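Local coordinates for lysin (Enterococcus phage IMEEF1, PDB 6IST), which probably cleaves the peptidoglycan of enterococcal cell walls, acting as a phage endolysin with a calcium-binding CHAP-type peptidase domain, at residues Met30-Asp35 / Val107-Ile112; Asp76-Gly81 / Gly102-Val107; Trp80-Tyr85 / Gly131-Ile136; Arg39-Arg44 / Ile136-Glu141. All coordinates share one frame; numbering follows the deposited sequence.

Interaction 1 (Met30-Asp35 / Val107-Ile112). With CA (calcium ion), chain E.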
loop_
_atom_site.group_PDB
_atom_site.type_symbol
_atom_site.label_atom_id
_atom_site.label_comp_id
_atom_site.label_asym_id
_atom_site.label_seq_id
_atom_site.Cartn_x
_atom_site.Cartn_y
_atom_site.Cartn_z
ATOM N N MET C 30 -4.997 23.217 6.566
ATOM C CA MET C 30 -4.390 21.923 6.238
ATOM C C MET C 30 -5.358 20.957 5.537
ATOM O O MET C 30 -4.926 20.093 4.753
ATOM C CB MET C 30 -3.761 21.339 7.534
ATOM C CG MET C 30 -2.675 20.263 7.429
ATOM S SD MET C 30 -1.361 20.373 6.203
ATOM C CE MET C 30 -0.204 19.082 6.819
ATOM N N ASP C 31 -6.669 21.040 5.839
ATOM C CA ASP C 31 -7.661 20.260 5.174
ATOM C C ASP C 31 -7.575 20.339 3.655
ATOM O O ASP C 31 -7.774 19.350 3.013
ATOM C CB ASP C 31 -9.074 20.609 5.613
ATOM C CG ASP C 31 -9.373 20.138 7.025
ATOM O OD1 ASP C 31 -9.363 18.915 7.281
ATOM O OD2 ASP C 31 -9.638 20.996 7.878
ATOM N N LEU C 32 -7.336 21.533 3.102
ATOM C CA LEU C 32 -7.256 21.651 1.665
ATOM C C LEU C 32 -6.046 20.934 1.108
ATOM O O LEU C 32 -6.144 20.145 0.153
ATOM C CB LEU C 32 -7.130 23.134 1.262
ATOM C CG LEU C 32 -7.002 23.369 -0.247
ATOM C CD1 LEU C 32 -8.191 22.716 -0.903
ATOM C CD2 LEU C 32 -7.014 24.853 -0.523
ATOM N N THR C 33 -4.892 21.183 1.729
ATOM C CA THR C 33 -3.641 20.587 1.274
ATOM C C THR C 33 -3.755 19.094 1.393
ATOM O O THR C 33 -3.332 18.357 0.514
ATOM C CB THR C 33 -2.455 21.152 2.116
ATOM O OG1 THR C 33 -2.198 22.516 1.652
ATOM C CG2 THR C 33 -1.169 20.334 1.964
ATOM N N VAL C 34 -4.317 18.626 2.487
ATOM C CA VAL C 34 -4.419 17.171 2.663
ATOM C C VAL C 34 -5.391 16.553 1.638
ATOM O O VAL C 34 -5.071 15.556 1.050
ATOM C CB VAL C 34 -4.882 16.777 4.075
ATOM C CG1 VAL C 34 -5.323 15.321 4.116
ATOM C CG2 VAL C 34 -3.782 17.130 5.050
ATOM N N ASP C 35 -6.469 17.249 1.325
ATOM C CA ASP C 35 -7.422 16.724 0.391
ATOM C C ASP C 35 -6.741 16.574 -0.950
ATOM O O ASP C 35 -6.886 15.564 -1.654
ATOM C CB ASP C 35 -8.617 17.633 0.313
ATOM C CG ASP C 35 -9.689 17.139 -0.688
ATOM O OD1 ASP C 35 -10.302 16.060 -0.490
ATOM O OD2 ASP C 35 -9.904 17.850 -1.693
ATOM N N VAL C 107 -4.779 29.258 -3.481
ATOM C CA VAL C 107 -6.116 28.989 -2.984
ATOM C C VAL C 107 -5.919 28.357 -1.632
ATOM O O VAL C 107 -5.116 27.403 -1.510
ATOM C CB VAL C 107 -6.844 28.043 -3.898
ATOM C CG1 VAL C 107 -8.056 27.474 -3.247
ATOM C CG2 VAL C 107 -7.185 28.787 -5.144
ATOM N N ASP C 108 -6.482 28.989 -0.639
ATOM C CA ASP C 108 -6.246 28.628 0.758
ATOM C C ASP C 108 -7.599 28.589 1.448
ATOM O O ASP C 108 -8.503 29.372 1.120
ATOM C CB ASP C 108 -5.472 29.666 1.579
ATOM C CG ASP C 108 -4.170 30.227 0.969
ATOM O OD1 ASP C 108 -3.600 29.754 -0.029
ATOM O OD2 ASP C 108 -3.602 31.097 1.700
ATOM N N GLN C 109 -7.748 27.695 2.443
ATOM C CA GLN C 109 -8.855 27.777 3.409
ATOM C C GLN C 109 -8.436 28.436 4.633
ATOM O O GLN C 109 -7.260 28.358 5.012
ATOM C CB GLN C 109 -9.398 26.386 3.754
ATOM C CG GLN C 109 -10.052 25.748 2.576
ATOM C CD GLN C 109 -10.668 24.392 2.803
ATOM O OE1 GLN C 109 -11.521 24.003 2.013
ATOM N NE2 GLN C 109 -10.209 23.634 3.801
ATOM N N ASN C 110 -9.398 29.102 5.268
ATOM C CA ASN C 110 -9.183 29.712 6.569
ATOM C C ASN C 110 -8.218 30.849 6.595
ATOM O O ASN C 110 -7.527 31.109 7.620
ATOM C CB ASN C 110 -8.826 28.666 7.629
ATOM C CG ASN C 110 -9.380 29.045 9.000
ATOM O OD1 ASN C 110 -10.377 29.721 9.102
ATOM N ND2 ASN C 110 -8.705 28.642 10.029
ATOM N N TRP C 111 -8.183 31.589 5.492
ATOM C CA TRP C 111 -7.366 32.791 5.374
ATOM C C TRP C 111 -8.288 33.981 5.509
ATOM O O TRP C 111 -8.069 34.819 6.396
ATOM C CB TRP C 111 -6.563 32.859 4.061
ATOM C CG TRP C 111 -5.776 34.135 3.905
ATOM C CD1 TRP C 111 -6.179 35.282 3.253
ATOM C CD2 TRP C 111 -4.535 34.431 4.495
ATOM N NE1 TRP C 111 -5.239 36.232 3.369
ATOM C CE2 TRP C 111 -4.181 35.732 4.086
ATOM C CE3 TRP C 111 -3.610 33.678 5.228
ATOM C CZ2 TRP C 111 -2.996 36.331 4.452
ATOM C CZ3 TRP C 111 -2.450 34.260 5.593
ATOM C CH2 TRP C 111 -2.125 35.593 5.197
ATOM N N ILE C 112 -9.253 34.085 4.611
ATOM C CA ILE C 112 -10.310 35.096 4.704
ATOM C C ILE C 112 -11.357 34.664 5.728
ATOM O O ILE C 112 -11.837 33.504 5.697
ATOM C CB ILE C 112 -10.973 35.277 3.347
ATOM C CG1 ILE C 112 -9.999 36.044 2.470
ATOM C CG2 ILE C 112 -12.278 36.081 3.465
ATOM C CD1 ILE C 112 -10.290 35.844 1.002
HETATM CA CA CA E . -11.168 19.858 9.477
#

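Interaction 2 (Asp76-Gly81 / Gly102-Val107)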
loop_
_atom_site.group_PDB
_atom_site.type_symbol
_atom_site.label_atom_id
_atom_site.label_comp_id
_atom_site.label_asym_id
_atom_site.label_seq_id
_atom_site.Cartn_x
_atom_site.Cartn_y
_atom_site.Cartn_z
ATOM N N ASP C 76 2.536 24.144 -6.494
ATOM C CA ASP C 76 3.355 24.032 -5.262
ATOM C C ASP C 76 2.414 24.091 -4.078
ATOM O O ASP C 76 1.376 24.767 -4.124
ATOM C CB ASP C 76 4.313 25.175 -5.130
ATOM C CG ASP C 76 5.611 24.987 -5.936
ATOM O OD1 ASP C 76 5.856 23.864 -6.454
ATOM O OD2 ASP C 76 6.418 25.963 -5.938
ATOM N N VAL C 77 2.747 23.340 -3.035
ATOM C CA VAL C 77 2.064 23.448 -1.731
ATOM C C VAL C 77 2.865 24.513 -0.957
ATOM O O VAL C 77 4.060 24.362 -0.751
ATOM C CB VAL C 77 2.098 22.106 -0.974
ATOM C CG1 VAL C 77 1.594 22.320 0.458
ATOM C CG2 VAL C 77 1.333 21.007 -1.688
ATOM N N MET C 78 2.224 25.602 -0.531
ATOM C CA MET C 78 2.827 26.695 0.148
ATOM C C MET C 78 2.807 26.428 1.594
ATOM O O MET C 78 1.831 25.883 2.156
ATOM C CB MET C 78 1.985 27.940 -0.095
ATOM C CG MET C 78 1.864 28.333 -1.515
ATOM S SD MET C 78 3.359 28.712 -2.388
ATOM C CE MET C 78 4.243 29.694 -1.127
ATOM N N ILE C 79 3.867 26.817 2.210
ATOM C CA ILE C 79 4.062 26.700 3.628
ATOM C C ILE C 79 4.425 28.037 4.258
ATOM O O ILE C 79 5.458 28.637 3.920
ATOM C CB ILE C 79 5.190 25.688 3.907
ATOM C CG1 ILE C 79 5.083 24.388 3.093
ATOM C CG2 ILE C 79 5.234 25.403 5.416
ATOM C CD1 ILE C 79 6.353 23.586 3.176
ATOM N N TRP C 80 3.625 28.471 5.236
ATOM C CA TRP C 80 3.931 29.589 6.079
ATOM C C TRP C 80 4.400 29.046 7.369
ATOM O O TRP C 80 3.669 28.205 7.988
ATOM C CB TRP C 80 2.737 30.399 6.322
ATOM C CG TRP C 80 2.257 31.303 5.245
ATOM C CD1 TRP C 80 2.434 32.681 5.183
ATOM C CD2 TRP C 80 1.503 30.955 4.064
ATOM N NE1 TRP C 80 1.807 33.178 4.058
ATOM C CE2 TRP C 80 1.266 32.155 3.342
ATOM C CE3 TRP C 80 1.058 29.783 3.537
ATOM C CZ2 TRP C 80 0.554 32.143 2.124
ATOM C CZ3 TRP C 80 0.289 29.767 2.352
ATOM C CH2 TRP C 80 0.089 30.962 1.665
ATOM N N GLY C 81 5.574 29.495 7.790
ATOM C CA GLY C 81 6.134 28.963 9.069
ATOM C C GLY C 81 6.943 29.915 9.907
ATOM O O GLY C 81 7.654 29.442 10.804
ATOM N N GLY C 102 7.305 40.226 -5.901
ATOM C CA GLY C 102 7.231 39.667 -4.565
ATOM C C GLY C 102 5.865 39.090 -4.120
ATOM O O GLY C 102 5.633 38.885 -2.896
ATOM N N THR C 103 4.937 38.906 -5.041
ATOM C CA THR C 103 3.632 38.346 -4.701
ATOM C C THR C 103 3.386 37.040 -5.417
ATOM O O THR C 103 4.164 36.609 -6.308
ATOM C CB THR C 103 2.482 39.340 -4.993
ATOM O OG1 THR C 103 2.355 39.517 -6.406
ATOM C CG2 THR C 103 2.735 40.701 -4.337
ATOM N N PHE C 104 2.341 36.348 -4.969
ATOM C CA PHE C 104 1.883 35.153 -5.595
ATOM C C PHE C 104 0.391 34.924 -5.303
ATOM O O PHE C 104 -0.196 35.562 -4.421
ATOM C CB PHE C 104 2.756 33.956 -5.132
ATOM C CG PHE C 104 2.602 33.598 -3.660
ATOM C CD1 PHE C 104 3.427 34.178 -2.700
ATOM C CD2 PHE C 104 1.717 32.674 -3.276
ATOM C CE1 PHE C 104 3.308 33.889 -1.363
ATOM C CE2 PHE C 104 1.543 32.379 -1.922
ATOM C CZ PHE C 104 2.374 32.954 -0.990
ATOM N N VAL C 105 -0.216 34.022 -6.050
ATOM C CA VAL C 105 -1.568 33.619 -5.837
ATOM C C VAL C 105 -1.681 32.161 -5.396
ATOM O O VAL C 105 -1.158 31.300 -6.026
ATOM C CB VAL C 105 -2.392 33.853 -7.108
ATOM C CG1 VAL C 105 -3.790 33.359 -6.959
ATOM C CG2 VAL C 105 -2.402 35.343 -7.458
ATOM N N SER C 106 -2.383 31.910 -4.304
ATOM C CA SER C 106 -2.705 30.586 -3.859
ATOM C C SER C 106 -4.214 30.475 -3.452
ATOM O O SER C 106 -4.867 31.486 -3.137
ATOM C CB SER C 106 -1.710 30.103 -2.756
ATOM O OG SER C 106 -1.894 30.846 -1.553
ATOM N N VAL C 107 -4.779 29.258 -3.481
ATOM C CA VAL C 107 -6.116 28.989 -2.984
ATOM C C VAL C 107 -5.919 28.357 -1.632
ATOM O O VAL C 107 -5.116 27.403 -1.510
ATOM C CB VAL C 107 -6.844 28.043 -3.898
ATOM C CG1 VAL C 107 -8.056 27.474 -3.247
ATOM C CG2 VAL C 107 -7.185 28.787 -5.144
#

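Interaction 3 (Trp80-Tyr85 / Gly131-Ile136)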
loop_
_atom_site.group_PDB
_atom_site.type_symbol
_atom_site.label_atom_id
_atom_site.label_comp_id
_atom_site.label_asym_id
_atom_site.label_seq_id
_atom_site.Cartn_x
_atom_site.Cartn_y
_atom_site.Cartn_z
ATOM N N TRP C 80 3.625 28.471 5.236
ATOM C CA TRP C 80 3.931 29.589 6.079
ATOM C C TRP C 80 4.400 29.046 7.369
ATOM O O TRP C 80 3.669 28.205 7.988
ATOM C CB TRP C 80 2.737 30.399 6.322
ATOM C CG TRP C 80 2.257 31.303 5.245
ATOM C CD1 TRP C 80 2.434 32.681 5.183
ATOM C CD2 TRP C 80 1.503 30.955 4.064
ATOM N NE1 TRP C 80 1.807 33.178 4.058
ATOM C CE2 TRP C 80 1.266 32.155 3.342
ATOM C CE3 TRP C 80 1.058 29.783 3.537
ATOM C CZ2 TRP C 80 0.554 32.143 2.124
ATOM C CZ3 TRP C 80 0.289 29.767 2.352
ATOM C CH2 TRP C 80 0.089 30.962 1.665
ATOM N N GLY C 81 5.574 29.495 7.790
ATOM C CA GLY C 81 6.134 28.963 9.069
ATOM C C GLY C 81 6.943 29.915 9.907
ATOM O O GLY C 81 7.654 29.442 10.804
ATOM N N LEU C 82 6.921 31.209 9.607
ATOM C CA LEU C 82 7.795 32.200 10.248
ATOM C C LEU C 82 6.982 33.203 10.952
ATOM O O LEU C 82 5.874 33.519 10.540
ATOM C CB LEU C 82 8.683 32.919 9.245
ATOM C CG LEU C 82 9.583 31.894 8.513
ATOM C CD1 LEU C 82 10.283 32.596 7.345
ATOM C CD2 LEU C 82 10.573 31.275 9.450
ATOM N N GLY C 83 7.501 33.735 12.052
ATOM C CA GLY C 83 6.764 34.802 12.736
ATOM C C GLY C 83 5.540 34.248 13.455
ATOM O O GLY C 83 5.628 33.205 14.145
ATOM N N TYR C 84 4.385 34.904 13.277
ATOM C CA TYR C 84 3.084 34.366 13.778
ATOM C C TYR C 84 2.782 32.929 13.360
ATOM O O TYR C 84 2.135 32.191 14.067
ATOM C CB TYR C 84 1.880 35.197 13.287
ATOM C CG TYR C 84 1.767 36.541 13.941
ATOM C CD1 TYR C 84 1.539 36.655 15.319
ATOM C CD2 TYR C 84 1.898 37.712 13.199
ATOM C CE1 TYR C 84 1.457 37.901 15.930
ATOM C CE2 TYR C 84 1.825 38.959 13.797
ATOM C CZ TYR C 84 1.591 39.058 15.157
ATOM O OH TYR C 84 1.484 40.323 15.723
ATOM N N TYR C 85 3.253 32.511 12.204
ATOM C CA TYR C 85 2.929 31.252 11.665
ATOM C C TYR C 85 3.811 30.146 12.226
ATOM O O TYR C 85 3.645 29.003 11.858
ATOM C CB TYR C 85 3.114 31.331 10.143
ATOM C CG TYR C 85 2.222 32.369 9.536
ATOM C CD1 TYR C 85 0.895 32.103 9.342
ATOM C CD2 TYR C 85 2.713 33.567 9.131
ATOM C CE1 TYR C 85 0.050 33.052 8.780
ATOM C CE2 TYR C 85 1.892 34.535 8.594
ATOM C CZ TYR C 85 0.584 34.256 8.392
ATOM O OH TYR C 85 -0.244 35.214 7.822
ATOM N N GLY C 131 5.874 35.856 6.346
ATOM C CA GLY C 131 5.708 34.539 7.012
ATOM C C GLY C 131 5.964 33.272 6.230
ATOM O O GLY C 131 5.804 32.153 6.775
ATOM N N VAL C 132 6.172 33.394 4.920
ATOM C CA VAL C 132 6.398 32.224 4.052
ATOM C C VAL C 132 7.709 31.563 4.306
ATOM O O VAL C 132 8.723 32.195 4.321
ATOM C CB VAL C 132 6.271 32.589 2.564
ATOM C CG1 VAL C 132 6.501 31.357 1.669
ATOM C CG2 VAL C 132 4.880 33.106 2.326
ATOM N N TRP C 133 7.671 30.264 4.547
ATOM C CA TRP C 133 8.875 29.465 4.751
ATOM C C TRP C 133 9.346 28.914 3.440
ATOM O O TRP C 133 10.518 28.981 3.091
ATOM C CB TRP C 133 8.534 28.312 5.706
ATOM C CG TRP C 133 9.693 27.470 5.977
ATOM C CD1 TRP C 133 10.532 27.613 6.959
ATOM C CD2 TRP C 133 10.110 26.298 5.242
ATOM N NE1 TRP C 133 11.489 26.624 6.922
ATOM C CE2 TRP C 133 11.272 25.839 5.829
ATOM C CE3 TRP C 133 9.620 25.638 4.123
ATOM C CZ2 TRP C 133 11.942 24.678 5.373
ATOM C CZ3 TRP C 133 10.295 24.547 3.631
ATOM C CH2 TRP C 133 11.448 24.071 4.272
ATOM N N GLY C 134 8.421 28.376 2.671
ATOM C CA GLY C 134 8.799 27.683 1.410
ATOM C C GLY C 134 7.689 26.875 0.769
ATOM O O GLY C 134 6.487 27.125 0.999
ATOM N N VAL C 135 8.067 25.863 -0.029
ATOM C CA VAL C 135 7.177 25.111 -0.797
ATOM C C VAL C 135 7.473 23.640 -0.724
ATOM O O VAL C 135 8.626 23.286 -0.420
ATOM C CB VAL C 135 7.161 25.520 -2.260
ATOM C CG1 VAL C 135 6.630 26.936 -2.375
ATOM C CG2 VAL C 135 8.468 25.277 -3.001
ATOM N N ILE C 136 6.435 22.834 -0.886
ATOM C CA ILE C 136 6.597 21.397 -1.281
ATOM C C ILE C 136 6.181 21.350 -2.702
ATOM O O ILE C 136 5.096 21.832 -3.056
ATOM C CB ILE C 136 5.829 20.464 -0.359
ATOM C CG1 ILE C 136 6.547 20.427 0.952
ATOM C CG2 ILE C 136 5.773 19.048 -0.936
ATOM C CD1 ILE C 136 5.807 19.804 2.128
#

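Interaction 4 (Arg39-Arg44 / Ile136-Glu141)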
loop_
_atom_site.group_PDB
_atom_site.type_symbol
_atom_site.label_atom_id
_atom_site.label_comp_id
_atom_site.label_asym_id
_atom_site.label_seq_id
_atom_site.Cartn_x
_atom_site.Cartn_y
_atom_site.Cartn_z
ATOM N N ARG C 39 -6.040 12.976 -2.890
ATOM C CA ARG C 39 -6.728 12.616 -4.135
ATOM C C ARG C 39 -5.783 12.446 -5.292
ATOM O O ARG C 39 -5.996 11.581 -6.142
ATOM C CB ARG C 39 -7.613 13.753 -4.599
ATOM C CG ARG C 39 -8.900 13.799 -3.935
ATOM C CD ARG C 39 -9.742 14.930 -4.546
ATOM N NE ARG C 39 -10.642 15.207 -3.465
ATOM C CZ ARG C 39 -11.709 14.484 -3.154
ATOM N NH1 ARG C 39 -12.140 13.477 -3.927
ATOM N NH2 ARG C 39 -12.391 14.837 -2.087
ATOM N N PHE C 40 -4.783 13.322 -5.406
ATOM C CA PHE C 40 -3.931 13.275 -6.569
ATOM C C PHE C 40 -2.670 12.449 -6.452
ATOM O O PHE C 40 -2.213 11.840 -7.449
ATOM C CB PHE C 40 -3.588 14.655 -7.018
ATOM C CG PHE C 40 -4.755 15.360 -7.669
ATOM C CD1 PHE C 40 -4.984 15.231 -9.038
ATOM C CD2 PHE C 40 -5.568 16.115 -6.928
ATOM C CE1 PHE C 40 -6.100 15.806 -9.607
ATOM C CE2 PHE C 40 -6.687 16.689 -7.455
ATOM C CZ PHE C 40 -6.951 16.542 -8.801
ATOM N N PHE C 41 -2.081 12.439 -5.289
ATOM C CA PHE C 41 -0.813 11.740 -5.086
ATOM C C PHE C 41 -0.857 10.568 -4.112
ATOM O O PHE C 41 0.146 9.936 -3.910
ATOM C CB PHE C 41 0.205 12.740 -4.604
ATOM C CG PHE C 41 0.556 13.732 -5.639
ATOM C CD1 PHE C 41 1.403 13.377 -6.638
ATOM C CD2 PHE C 41 0.003 15.008 -5.630
ATOM C CE1 PHE C 41 1.757 14.309 -7.594
ATOM C CE2 PHE C 41 0.300 15.906 -6.619
ATOM C CZ PHE C 41 1.131 15.527 -7.622
ATOM N N GLY C 42 -1.988 10.330 -3.495
ATOM C CA GLY C 42 -2.128 9.217 -2.540
ATOM C C GLY C 42 -1.273 9.483 -1.299
ATOM O O GLY C 42 -0.947 8.537 -0.570
ATOM N N TRP C 43 -0.956 10.739 -1.031
ATOM C CA TRP C 43 -0.125 11.136 0.137
ATOM C C TRP C 43 -1.053 11.840 1.135
ATOM O O TRP C 43 -1.701 12.840 0.763
ATOM C CB TRP C 43 0.960 12.075 -0.286
ATOM C CG TRP C 43 1.758 12.670 0.896
ATOM C CD1 TRP C 43 2.159 12.011 2.013
ATOM C CD2 TRP C 43 2.272 13.969 1.001
ATOM N NE1 TRP C 43 2.846 12.827 2.825
ATOM C CE2 TRP C 43 2.993 14.037 2.193
ATOM C CE3 TRP C 43 2.261 15.084 0.176
ATOM C CZ2 TRP C 43 3.595 15.185 2.606
ATOM C CZ3 TRP C 43 2.854 16.221 0.605
ATOM C CH2 TRP C 43 3.530 16.272 1.798
ATOM N N ARG C 44 -1.112 11.382 2.396
ATOM C CA ARG C 44 -1.796 12.145 3.480
ATOM C C ARG C 44 -0.730 12.823 4.376
ATOM O O ARG C 44 -0.102 12.179 5.219
ATOM C CB ARG C 44 -2.724 11.234 4.315
ATOM C CG ARG C 44 -3.422 11.952 5.433
ATOM C CD ARG C 44 -4.457 11.067 6.186
ATOM N NE ARG C 44 -3.726 10.371 7.276
ATOM C CZ ARG C 44 -4.244 9.571 8.231
ATOM N NH1 ARG C 44 -3.437 9.049 9.166
ATOM N NH2 ARG C 44 -5.556 9.347 8.301
ATOM N N ILE C 136 6.435 22.834 -0.886
ATOM C CA ILE C 136 6.597 21.397 -1.281
ATOM C C ILE C 136 6.181 21.350 -2.702
ATOM O O ILE C 136 5.096 21.832 -3.056
ATOM C CB ILE C 136 5.829 20.464 -0.359
ATOM C CG1 ILE C 136 6.547 20.427 0.952
ATOM C CG2 ILE C 136 5.773 19.048 -0.936
ATOM C CD1 ILE C 136 5.807 19.804 2.128
ATOM N N ARG C 137 7.085 20.861 -3.539
ATOM C CA ARG C 137 6.836 20.721 -4.972
ATOM C C ARG C 137 6.538 19.257 -5.294
ATOM O O ARG C 137 7.435 18.406 -5.202
ATOM C CB ARG C 137 8.036 21.247 -5.725
ATOM C CG ARG C 137 7.909 21.088 -7.210
ATOM C CD ARG C 137 8.794 22.115 -7.882
ATOM N NE ARG C 137 8.475 23.461 -7.377
ATOM C CZ ARG C 137 9.304 24.517 -7.405
ATOM N NH1 ARG C 137 10.514 24.407 -7.954
ATOM N NH2 ARG C 137 8.926 25.684 -6.914
ATOM N N PRO C 138 5.273 18.936 -5.594
ATOM C CA PRO C 138 4.906 17.543 -5.985
ATOM C C PRO C 138 5.511 17.274 -7.368
ATOM O O PRO C 138 5.809 18.238 -8.132
ATOM C CB PRO C 138 3.388 17.554 -6.120
ATOM C CG PRO C 138 2.955 18.740 -5.349
ATOM C CD PRO C 138 4.072 19.773 -5.501
ATOM N N PRO C 139 5.675 16.022 -7.684
ATOM C CA PRO C 139 6.200 15.604 -9.004
ATOM C C PRO C 139 5.092 15.596 -10.071
ATOM O O PRO C 139 4.282 14.702 -10.127
ATOM C CB PRO C 139 6.711 14.219 -8.731
ATOM C CG PRO C 139 5.892 13.684 -7.637
ATOM C CD PRO C 139 5.372 14.850 -6.846
ATOM N N TYR C 140 5.029 16.638 -10.870
ATOM C CA TYR C 140 4.042 16.741 -11.924
ATOM C C TYR C 140 4.667 16.212 -13.238
ATOM O O TYR C 140 5.873 16.306 -13.413
ATOM C CB TYR C 140 3.644 18.197 -12.112
ATOM C CG TYR C 140 2.787 18.729 -10.983
ATOM C CD1 TYR C 140 1.537 18.198 -10.742
ATOM C CD2 TYR C 140 3.246 19.732 -10.132
ATOM C CE1 TYR C 140 0.732 18.679 -9.715
ATOM C CE2 TYR C 140 2.442 20.184 -9.079
ATOM C CZ TYR C 140 1.201 19.645 -8.853
ATOM O OH TYR C 140 0.404 20.111 -7.756
ATOM N N GLU C 141 3.846 15.736 -14.166
ATOM C CA GLU C 141 4.278 15.447 -15.574
ATOM C C GLU C 141 4.933 16.634 -16.295
ATOM O O GLU C 141 4.502 17.786 -16.137
ATOM C CB GLU C 141 3.065 14.998 -16.419
ATOM C CG GLU C 141 3.367 14.512 -17.851
ATOM C CD GLU C 141 2.211 14.766 -18.847
ATOM O OE1 GLU C 141 2.378 15.629 -19.758
ATOM O OE2 GLU C 141 1.141 14.104 -18.733
#

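Interaction 1 (Met30-Asp35 / Val107-Ile112)
L32 on helix 29-41 packs tightly against the end of strand 103-108. With CG anti to the backbone N (chi1 179°), its CD2 branch reaches the strand backbone, 3.3 Å from V107 O, and touches V107 CG1 at 3.9 Å. A branched apolar side chain suits this buried spot. Beside it the extended side chain of Q109 runs up to the helix, with NE2 3.7 Å from D31 CB. No hydrogen bond crosses here; the amide finds its strongest polar partner in Q28. D31 turns its carboxylate elsewhere: OD2 binds the calcium ion at 2.5 Å, with D20, D22 and the carbonyls of W24 and G26 completing the site, while OD1 accepts from A21 N. Beyond Q109 the contact ends, and the chain turns toward the exposed I112. D108 points away from the helix; its OD1 is hydrogen-bonded to S106 OG and its OD2 to H90 NE2 and H127 NE2, consistent with a Cys-His-Asp triad including C29. Around this joint, L32 also meets L14, T33 packs on strands 77-80 and 90-94, and V107 lies on A124 of strand 123-128.

Interaction 2 (Asp76-Gly81 / Gly102-Val107)
M78 and F104 reach for each other from opposite directions, and the methyl CE of M78 settles over one face of the phenyl ring, 4.2 Å from its centroid in a CH-pi contact. Bends at chi2 and chi3 fold the methionine so that SD also stands obliquely to the ring, 4.7 Å from its centroid, a Met-aromatic contact. The flexible, polarisable thioether suits a site where it must mould itself to a flat group. W80 comes to the edge of the same ring: its CZ2 is 3.7 Å from F104 CZ, the two planes inclined at 44°. Two residues further along the strand from F104, S106 OG lies at the indole edge, 3.8 Å from W80 CH2. These side chains share a face of the antiparallel sheet of the CHAP domain, in which strand 90-94 runs between the two strands. The axes of 77-80 and 103-107 stand at about 100°, 8.7 Å apart at closest, consistent with a strongly twisted sheet. Further out, S106 OG is hydrogen-bonded to D108 OD1. I72 packs on both M78 and F104, and the ring of H127 meets those of both W80 and F104.

Interaction 3 (Trp80-Tyr85 / Gly131-Ile136)
Where strand 77-80 ends beside the start of the antiparallel strand 132-137, W80 and V132 form a non-hydrogen-bonded pair, and just along the strand W133 and G134 both face I79 in a classic beta bulge. Past the pair, the chain leaving W80 curls round a single carbonyl. G131 O accepts from G81 N at 2.9 Å and from L82 N at 3.2 Å. The shorter bond is bent at its hydrogen (136°) although the donor nearly continues the line of the C=O; the longer is straighter (151°), but its donor stands 37° out of the carbonyl plane. G131 itself has positive phi, and the Y85 ring packs beside its bare alpha carbon, with Y85 CD2 3.8 Å from G131 CA, so glycine fits on both counts. V132, whose CG2 is anti to its carbonyl carbon, lays that methyl over one face of the W80 indole, 3.8 Å from the centroid of the five-membered ring. On the outer side L82 CD1 touches V132 O at 3.4 Å, and CD2 approaches the edge of W133, whose ring has a cation-pi partner in R65. Since two amides and, more weakly, the W80 CA-H converge on G131 O, that carbonyl is probably somewhat polarised, and the two successive N-H groups fix the path of the loop as it leaves the strand.

Interaction 4 (Arg39-Arg44 / Ile136-Glu141)
Y140 OH is hydrogen-bonded to the backbone O of G75, which probably helps hold the phenol where F41 can turn its edge to the ring face. The pair is an offset edge-to-face contact, centroids 5.7 Å apart and planes at 67°, with F41 CZ 3.8 Å from Y140 CE1. It lies where helix 29-41 of the CHAP domain ends and strand 132-137 gives way to a proline-rich exit. F41 is the main side chain of the helix in this contact. With CG beside the backbone N (chi1 -68°), its ring is directed into P138 and P139: CZ touches P138 CB at 3.4 Å, and CE1 meets P139 CD at 3.7 Å. P139 O lies at the phenyl edge, 3.6 Å from F41 CE1. The compact pyrrolidine rings offer rigid apolar surfaces to the aromatic ring, and F61 adds edge-to-face contacts to both F41 and W43. At G42, positive phi takes the chain out of the helix, a conformation glycine accepts readily. The short, weakly bonded strand 43-44 then joins the mixed sheet of the C-terminal part through V215. Y140 also packs on L4 and V7 of helix 4-13. W43 turns back toward the CHAP sheet, where the edge of its indole meets I136, CH2 lying 4.2 Å from the methyl CD1.

In the fold
Interactions 1, 2 and 3 gather round the probable active site, and interaction 4 lies at the far end of helix 29-41. Interactions 1 and 2 share V107, their centres about 11 Å apart; D108 OD2, of the putative triad, packs 3.7 Å from W80 CH2. W80 in turn belongs to interactions 2 and 3, whose centres are about 9 Å apart; strands 77-80 and 132-137 are neighbours in the sheet. W111 CH2, from the loop of interaction 1, lies 3.3 Å from Y85 OH of interaction 3. Of the four, only interaction 1 supplies a calcium ligand, D31. Interaction 4 connects back to interaction 2 through the salt bridge of D76 OD2 with R137 NH2 (2.7 Å).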